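Long-range contacts in Mlr7391 protein (Mesorhizobium loti, PDB 3HK4), which is of unproven function but, as a SnoaL-like member of the NTF2-like fold, may act as a polyketide cyclase: residues H80-G85 with F101-T106; G94-L99 with L121-N126. One frame throughout, in Å; residues are numbered along the deposited sequence.

Contact 1. Residues H80-G85 with F101-T106; sequences HEVHGG and FKFDVT
Lys102 meets the other strand through its backbone: its carbonyl O lies 3.1 Å from Gly85 CA, an approach that Gly85 allows because it has no beta carbon. At Phe103 the contact is made by CB, which sits 3.4 Å from Gly84 O, while CG takes the position between backbone N and carbonyl carbon (chi1 57°). That torsion leads the ring away from 80-85, and it packs on Trp76 of helix 66-78. Asp104 gives its carbonyl O to His83 N at 2.9 Å; its carboxylate turns elsewhere, to a salt bridge with Arg113 and a hydrogen bond with Thr115. Val105 is the buried member. Its CG2 lies 3.5 Å from His80 CB, and Trp76, which also stacks on the His80 ring and accepts a bond from ND1 at its carbonyl, packs against Val105 too. Thr106 pairs with Glu81 as an antiparallel hydrogen-bonded pair: Glu81 N reaches Thr106 O at 3.0 Å, and Thr106 N returns to Glu81 O at 2.8 Å. Thr106 OG1 meets the edge of the His83 imidazole in its plane, a hydrogen bond to NE2 whose modelled 2.5 Å is short enough to be read with caution. Glu81 O lies over one face of that ring, near its rim. Segments 80-85 and 101-106 are the far ends of the beta hairpin 80-93/96-107 in the NTF2-like sheet. Backbone bonds carry their pairing, the His83-Thr106 bond probably adds to it, and Asp104 ties the strand to Arg113 and Thr115.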
ATOM      1  N   HIS A  80      -0.200  11.541  -1.328  1.00 29.69           N
ATOM      2  CA  HIS A  80       0.677  12.493  -2.011  1.00 30.26           C
ATOM      3  C   HIS A  80      -0.131  13.485  -2.817  1.00 33.44           C
ATOM      4  O   HIS A  80      -1.202  13.143  -3.341  1.00 36.28           O
ATOM      5  CB  HIS A  80       1.601  11.758  -2.972  1.00 31.05           C
ATOM      6  CG  HIS A  80       2.465  10.738  -2.320  1.00 35.85           C
ATOM      7  ND1 HIS A  80       2.013   9.465  -2.024  1.00 35.56           N
ATOM      8  CD2 HIS A  80       3.747  10.794  -1.899  1.00 37.97           C
ATOM      9  CE1 HIS A  80       2.971   8.797  -1.412  1.00 40.13           C
ATOM     10  NE2 HIS A  80       4.041   9.571  -1.341  1.00 35.09           N
ATOM     11  N   GLU A  81       0.362  14.719  -2.880  1.00 35.64           N
ATOM     12  CA  GLU A  81      -0.159  15.750  -3.790  1.00 38.67           C
ATOM     13  C   GLU A  81       0.866  15.830  -4.944  1.00 38.38           C
ATOM     14  O   GLU A  81       2.059  16.081  -4.709  1.00 36.79           O
ATOM     15  CB  GLU A  81      -0.265  17.117  -3.115  1.00 37.06           C
ATOM     16  CG  GLU A  81      -1.000  18.094  -4.025  1.00 45.54           C
ATOM     17  CD  GLU A  81      -1.118  19.466  -3.450  1.00 43.34           C
ATOM     18  OE1 GLU A  81      -0.820  19.634  -2.222  1.00 50.18           O
ATOM     19  OE2 GLU A  81      -1.490  20.376  -4.244  1.00 56.16           O
ATOM     20  N   VAL A  82       0.388  15.656  -6.171  0.50 38.63           N
ATOM     21  CA  VAL A  82       1.255  15.701  -7.324  0.50 38.86           C
ATOM     22  C   VAL A  82       1.184  17.130  -7.835  0.50 39.11           C
ATOM     23  O   VAL A  82       0.098  17.669  -7.979  0.50 36.31           O
ATOM     24  CB  VAL A  82       0.824  14.695  -8.411  0.50 39.16           C
ATOM     25  CG1 VAL A  82      -0.380  15.195  -9.163  0.50 39.35           C
ATOM     26  CG2 VAL A  82       1.998  14.414  -9.369  0.50 38.83           C
ATOM     27  N   HIS A  83       2.350  17.737  -8.046  1.00 42.40           N
ATOM     28  CA  HIS A  83       2.456  19.076  -8.556  1.00 44.49           C
ATOM     29  C   HIS A  83       3.012  19.003  -9.981  1.00 50.54           C
ATOM     30  O   HIS A  83       4.115  19.504 -10.268  1.00 53.07           O
ATOM     31  CB  HIS A  83       3.421  19.884  -7.698  1.00 44.04           C
ATOM     32  CG  HIS A  83       3.174  19.774  -6.230  1.00 36.32           C
ATOM     33  ND1 HIS A  83       2.128  20.403  -5.609  1.00 29.06           N
ATOM     34  CD2 HIS A  83       3.863  19.136  -5.256  1.00 38.47           C
ATOM     35  CE1 HIS A  83       2.186  20.165  -4.310  1.00 36.73           C
ATOM     36  NE2 HIS A  83       3.234  19.402  -4.070  1.00 33.55           N
ATOM     37  N   GLY A  84       2.293  18.353 -10.879  1.00 53.04           N
ATOM     38  CA  GLY A  84       2.719  18.340 -12.295  1.00 56.48           C
ATOM     39  C   GLY A  84       3.757  17.315 -12.742  1.00 57.17           C
ATOM     40  O   GLY A  84       3.624  16.121 -12.439  1.00 59.68           O
ATOM     41  N   GLY A  85       4.758  17.774 -13.500  1.00 55.13           N
ATOM     42  CA  GLY A  85       5.796  16.893 -14.046  1.00 54.17           C
ATOM     43  C   GLY A  85       5.555  16.383 -15.465  1.00 53.07           C
ATOM     44  O   GLY A  85       4.628  16.838 -16.166  1.00 47.98           O
ATOM     45  N   PHE A 101       9.908   9.308 -15.604  1.00 32.22           N
ATOM     46  CA  PHE A 101       8.956  10.120 -14.866  1.00 31.50           C
ATOM     47  C   PHE A 101       9.751  11.110 -14.072  1.00 34.97           C
ATOM     48  O   PHE A 101      10.668  10.707 -13.385  1.00 34.51           O
ATOM     49  CB  PHE A 101       8.198   9.264 -13.891  1.00 32.89           C
ATOM     50  CG  PHE A 101       7.419   8.145 -14.529  1.00 29.82           C
ATOM     51  CD1 PHE A 101       6.174   8.386 -15.078  1.00 38.57           C
ATOM     52  CD2 PHE A 101       7.900   6.858 -14.526  1.00 38.75           C
ATOM     53  CE1 PHE A 101       5.427   7.375 -15.634  1.00 39.31           C
ATOM     54  CE2 PHE A 101       7.191   5.833 -15.089  1.00 32.67           C
ATOM     55  CZ  PHE A 101       5.931   6.072 -15.638  1.00 33.75           C
ATOM     56  N   LYS A 102       9.431  12.389 -14.218  1.00 36.74           N
ATOM     57  CA  LYS A 102      10.042  13.487 -13.432  1.00 41.25           C
ATOM     58  C   LYS A 102       8.873  14.366 -12.980  1.00 40.81           C
ATOM     59  O   LYS A 102       8.193  14.990 -13.799  1.00 40.30           O
ATOM     60  CB  LYS A 102      11.101  14.288 -14.213  1.00 39.48           C
ATOM     61  CG  LYS A 102      12.042  15.063 -13.270  1.00 46.80           C
ATOM     62  CD  LYS A 102      12.932  16.120 -13.952  1.00 51.32           C
ATOM     63  CE  LYS A 102      14.157  15.541 -14.659  1.00 59.48           C
ATOM     64  NZ  LYS A 102      15.074  16.658 -15.168  1.00 62.71           N
ATOM     65  N   PHE A 103       8.598  14.369 -11.687  1.00 41.96           N
ATOM     66  CA  PHE A 103       7.475  15.133 -11.127  1.00 44.07           C
ATOM     67  C   PHE A 103       7.744  15.604  -9.709  1.00 43.59           C
ATOM     68  O   PHE A 103       8.466  14.948  -8.958  1.00 41.99           O
ATOM     69  CB  PHE A 103       6.203  14.277 -11.130  1.00 46.01           C
ATOM     70  CG  PHE A 103       6.344  12.973 -10.381  1.00 54.98           C
ATOM     71  CD1 PHE A 103       6.854  11.826 -11.016  1.00 63.23           C
ATOM     72  CD2 PHE A 103       5.972  12.871  -9.043  1.00 56.98           C
ATOM     73  CE1 PHE A 103       6.987  10.591 -10.313  1.00 52.35           C
ATOM     74  CE2 PHE A 103       6.107  11.645  -8.340  1.00 56.28           C
ATOM     75  CZ  PHE A 103       6.604  10.506  -8.984  1.00 55.01           C
ATOM     76  N   ASP A 104       7.180  16.763  -9.361  1.00 41.86           N
ATOM     77  CA  ASP A 104       7.240  17.264  -8.000  1.00 40.30           C
ATOM     78  C   ASP A 104       6.039  16.688  -7.296  1.00 36.56           C
ATOM     79  O   ASP A 104       4.966  16.585  -7.872  1.00 36.85           O
ATOM     80  CB  ASP A 104       7.235  18.808  -7.903  1.00 37.55           C
ATOM     81  CG  ASP A 104       8.589  19.433  -8.261  1.00 47.64           C
ATOM     82  OD1 ASP A 104       9.540  18.726  -8.652  1.00 44.16           O
ATOM     83  OD2 ASP A 104       8.711  20.659  -8.147  1.00 46.71           O
ATOM     84  N   VAL A 105       6.226  16.352  -6.030  1.00 37.06           N
ATOM     85  CA  VAL A 105       5.188  15.757  -5.231  1.00 35.79           C
ATOM     86  C   VAL A 105       5.388  16.138  -3.771  1.00 34.64           C
ATOM     87  O   VAL A 105       6.519  16.346  -3.324  1.00 34.79           O
ATOM     88  CB  VAL A 105       5.245  14.193  -5.365  1.00 39.91           C
ATOM     89  CG1 VAL A 105       6.529  13.668  -4.870  1.00 41.10           C
ATOM     90  CG2 VAL A 105       4.187  13.566  -4.566  1.00 40.33           C
ATOM     91  N   THR A 106       4.303  16.252  -3.028  1.00 33.08           N
ATOM     92  CA  THR A 106       4.392  16.503  -1.606  1.00 31.37           C
ATOM     93  C   THR A 106       3.766  15.336  -0.875  1.00 32.93           C
ATOM     94  O   THR A 106       2.523  15.180  -0.876  1.00 31.25           O
ATOM     95  CB  THR A 106       3.667  17.773  -1.154  1.00 31.42           C
ATOM     96  OG1 THR A 106       4.249  18.906  -1.791  1.00 28.42           O
ATOM     97  CG2 THR A 106       3.798  17.919   0.354  1.00 24.63           C
TER

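Contact 2. Residues G94-L99 with L121-N126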
ATOM      1  N   GLY A  94      12.453  -5.067 -27.620  1.00 32.17           N
ATOM      2  CA  GLY A  94      11.869  -6.387 -27.453  1.00 32.48           C
ATOM      3  C   GLY A  94      10.456  -6.377 -26.888  1.00 32.68           C
ATOM      4  O   GLY A  94       9.615  -5.707 -27.394  1.00 33.40           O
ATOM      5  N   ASP A  95      10.237  -7.163 -25.832  1.00 37.19           N
ATOM      6  CA  ASP A  95       8.943  -7.285 -25.119  1.00 37.25           C
ATOM      7  C   ASP A  95       8.769  -6.250 -24.012  1.00 34.22           C
ATOM      8  O   ASP A  95       7.884  -6.409 -23.161  1.00 34.88           O
ATOM      9  CB  ASP A  95       8.779  -8.723 -24.508  1.00 40.61           C
ATOM     10  CG  ASP A  95       9.883  -9.098 -23.428  1.00 45.89           C
ATOM     11  OD1 ASP A  95      10.924  -8.452 -23.361  1.00 46.99           O
ATOM     12  OD2 ASP A  95       9.744 -10.107 -22.682  1.00 51.06           O
ATOM     13  N   GLN A  96       9.611  -5.214 -23.998  1.00 32.42           N
ATOM     14  CA  GLN A  96       9.545  -4.230 -22.955  1.00 30.80           C
ATOM     15  C   GLN A  96       9.640  -2.803 -23.427  1.00 29.81           C
ATOM     16  O   GLN A  96      10.156  -2.513 -24.487  1.00 29.03           O
ATOM     17  CB  GLN A  96      10.694  -4.445 -21.975  1.00 28.46           C
ATOM     18  CG  GLN A  96      10.772  -5.807 -21.287  1.00 29.37           C
ATOM     19  CD  GLN A  96      11.966  -5.843 -20.349  1.00 34.94           C
ATOM     20  OE1 GLN A  96      13.041  -5.292 -20.650  1.00 39.08           O
ATOM     21  NE2 GLN A  96      11.794  -6.466 -19.233  1.00 34.71           N
ATOM     22  N   PHE A  97       9.119  -1.923 -22.595  1.00 30.73           N
ATOM     23  CA  PHE A  97       9.273  -0.491 -22.782  1.00 27.67           C
ATOM     24  C   PHE A  97       9.529   0.199 -21.441  1.00 29.67           C
ATOM     25  O   PHE A  97       9.196  -0.306 -20.392  1.00 31.91           O
ATOM     26  CB  PHE A  97       8.118   0.139 -23.519  1.00 24.06           C
ATOM     27  CG  PHE A  97       6.826   0.189 -22.752  1.00 29.38           C
ATOM     28  CD1 PHE A  97       5.948  -0.863 -22.820  1.00 24.19           C
ATOM     29  CD2 PHE A  97       6.469   1.297 -22.013  1.00 25.87           C
ATOM     30  CE1 PHE A  97       4.742  -0.822 -22.142  1.00 32.37           C
ATOM     31  CE2 PHE A  97       5.279   1.353 -21.355  1.00 30.58           C
ATOM     32  CZ  PHE A  97       4.400   0.266 -21.427  1.00 27.86           C
ATOM     33  N   ALA A  98      10.228   1.325 -21.541  1.00 27.11           N
ATOM     34  CA  ALA A  98      10.624   2.143 -20.438  1.00 25.81           C
ATOM     35  C   ALA A  98      10.074   3.526 -20.595  1.00 27.99           C
ATOM     36  O   ALA A  98       9.944   4.038 -21.736  1.00 26.75           O
ATOM     37  CB  ALA A  98      12.224   2.231 -20.376  1.00 22.38           C
ATOM     38  N   LEU A  99       9.779   4.138 -19.459  1.00 29.75           N
ATOM     39  CA  LEU A  99       9.329   5.514 -19.369  1.00 30.51           C
ATOM     40  C   LEU A  99      10.148   6.213 -18.304  1.00 30.48           C
ATOM     41  O   LEU A  99      10.612   5.608 -17.355  1.00 28.83           O
ATOM     42  CB  LEU A  99       7.851   5.599 -18.965  1.00 30.78           C
ATOM     43  CG  LEU A  99       6.836   5.021 -19.934  1.00 35.47           C
ATOM     44  CD1 LEU A  99       5.419   4.967 -19.316  1.00 25.63           C
ATOM     45  CD2 LEU A  99       6.869   5.871 -21.182  1.00 30.53           C
ATOM     46  N   LEU A 121      10.116   0.282 -15.972  1.00 29.97           N
ATOM     47  CA  LEU A 121      10.303  -0.705 -17.042  1.00 29.81           C
ATOM     48  C   LEU A 121       9.122  -1.650 -17.058  1.00 31.88           C
ATOM     49  O   LEU A 121       8.814  -2.251 -16.025  1.00 29.08           O
ATOM     50  CB  LEU A 121      11.589  -1.498 -16.825  1.00 31.29           C
ATOM     51  CG  LEU A 121      12.030  -2.462 -17.914  1.00 33.19           C
ATOM     52  CD1 LEU A 121      12.508  -1.700 -19.200  1.00 34.28           C
ATOM     53  CD2 LEU A 121      13.152  -3.332 -17.386  1.00 32.82           C
ATOM     54  N   TYR A 122       8.474  -1.782 -18.224  1.00 28.31           N
ATOM     55  CA  TYR A 122       7.238  -2.516 -18.331  1.00 32.65           C
ATOM     56  C   TYR A 122       7.452  -3.703 -19.226  1.00 30.16           C
ATOM     57  O   TYR A 122       7.943  -3.520 -20.286  1.00 28.50           O
ATOM     58  CB  TYR A 122       6.133  -1.629 -18.888  1.00 33.60           C
ATOM     59  CG  TYR A 122       5.862  -0.430 -17.979  1.00 30.37           C
ATOM     60  CD1 TYR A 122       6.551   0.744 -18.125  1.00 34.67           C
ATOM     61  CD2 TYR A 122       4.905  -0.510 -16.973  1.00 29.80           C
ATOM     62  CE1 TYR A 122       6.328   1.829 -17.271  1.00 33.10           C
ATOM     63  CE2 TYR A 122       4.681   0.559 -16.105  1.00 30.54           C
ATOM     64  CZ  TYR A 122       5.394   1.716 -16.263  1.00 35.61           C
ATOM     65  OH  TYR A 122       5.147   2.795 -15.441  1.00 35.79           O
ATOM     66  N   THR A 123       7.130  -4.890 -18.748  1.00 29.79           N
ATOM     67  CA  THR A 123       7.218  -6.127 -19.546  1.00 29.47           C
ATOM     68  C   THR A 123       5.824  -6.552 -20.040  1.00 30.71           C
ATOM     69  O   THR A 123       4.872  -6.624 -19.253  1.00 28.00           O
ATOM     70  CB  THR A 123       7.750  -7.246 -18.721  1.00 30.36           C
ATOM     71  OG1 THR A 123       9.024  -6.865 -18.218  1.00 29.75           O
ATOM     72  CG2 THR A 123       7.870  -8.523 -19.543  1.00 28.62           C
ATOM     73  N   VAL A 124       5.734  -6.877 -21.330  1.00 26.76           N
ATOM     74  CA  VAL A 124       4.455  -7.234 -21.969  1.00 29.80           C
ATOM     75  C   VAL A 124       4.475  -8.668 -22.425  1.00 29.43           C
ATOM     76  O   VAL A 124       5.433  -9.103 -23.056  1.00 32.24           O
ATOM     77  CB  VAL A 124       4.214  -6.343 -23.160  1.00 26.07           C
ATOM     78  CG1 VAL A 124       2.926  -6.686 -23.894  1.00 26.98           C
ATOM     79  CG2 VAL A 124       4.174  -4.846 -22.670  1.00 25.77           C
ATOM     80  N   LYS A 125       3.421  -9.397 -22.101  1.00 28.76           N
ATOM     81  CA  LYS A 125       3.303 -10.781 -22.486  1.00 34.67           C
ATOM     82  C   LYS A 125       1.845 -10.948 -22.905  1.00 33.34           C
ATOM     83  O   LYS A 125       0.946 -10.605 -22.166  1.00 32.48           O
ATOM     84  CB  LYS A 125       3.710 -11.684 -21.315  1.00 34.47           C
ATOM     85  CG  LYS A 125       3.622 -13.170 -21.569  1.00 43.74           C
ATOM     86  CD  LYS A 125       3.689 -13.998 -20.244  1.00 40.31           C
ATOM     87  N   ASN A 126       1.613 -11.370 -24.138  1.00 36.18           N
ATOM     88  CA  ASN A 126       0.245 -11.603 -24.645  1.00 33.15           C
ATOM     89  C   ASN A 126      -0.640 -10.388 -24.518  1.00 32.64           C
ATOM     90  O   ASN A 126      -1.767 -10.487 -24.125  1.00 28.72           O
ATOM     91  CB  ASN A 126      -0.399 -12.806 -23.960  1.00 36.48           C
ATOM     92  CG  ASN A 126       0.335 -14.099 -24.233  1.00 45.03           C
ATOM     93  OD1 ASN A 126       0.835 -14.323 -25.332  1.00 62.13           O
ATOM     94  ND2 ASN A 126       0.400 -14.968 -23.224  1.00 61.18           N
TER
HETATM   95  O   HOH W   1       7.179 -11.054 -22.392  1.00 43.06           O
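Phe97 and Tyr122 face the same side of a beta hairpin, strands 96-107 and 114-125, in the curved sheet of an NTF2-like fold, and this side is the tightly packed one. Their backbones form an antiparallel hydrogen-bonded pair, Tyr122 N to Phe97 O at 2.7 Å and Phe97 N to Tyr122 O at 3.0 Å. With CG between backbone N and carbonyl carbon (chi1 70°), the Phe97 ring comes to lie over Tyr122 CB, which makes a CH-pi contact 3.7 Å from the ring centroid. The two rings are nearly parallel, at 19°, but slid apart, with Phe97 CE2 3.5 Å from Tyr122 CD1. Val124 CG2 abuts the edge of the Phe97 ring, and Leu99 CD1 comes 3.9 Å from Tyr122 CE1. Helix 22-34 covers this side, Phe29 meeting both aromatic rings.

The opposite side, with Gln96, Ala98, Leu121 and Thr123, is looser and partly exposed, held by one side-chain hydrogen bond and a few methyl contacts. Gln96 and Thr123 run side by side, and the extended glutamine brings NE2 to Thr123 OG1 at 3.0 Å, the hydroxyl tilted from the amide plane. Both Leu121 methyls lie near the amide oxygen of Gln96. With an alanine here, Thr123 OG1 would probably lose this donor and the Leu121 methyls part of their cover. At the open end of the hairpin, Val124 N bonds Asp95 O, and one water closes the end, donating to Asp95 OD2 and to Val124 O, each at 2.7 Å.

In the fold
After helix 22-34 and helix 66-78, the chain enters strand 80-93 and turns back at once into strand 96-107; contact 1 closes this first hairpin near its open end, far from the turn. The turn and first residues of the return strand, 94-99, lie between the segments of contact 1, while their partner 121-126 comes after both, so the contacts cross. Contact 2 closes the second hairpin when strand 114-125 comes back. Three neighbouring strands are thus tied by the shared middle strand 96-107, with the contact centres about 24 Å apart. Helix 66-78 packs at contact 1 and helix 22-34 at contact 2; the two contacts touch where Phe101 CZ lies 3.4 Å from Tyr122 OH.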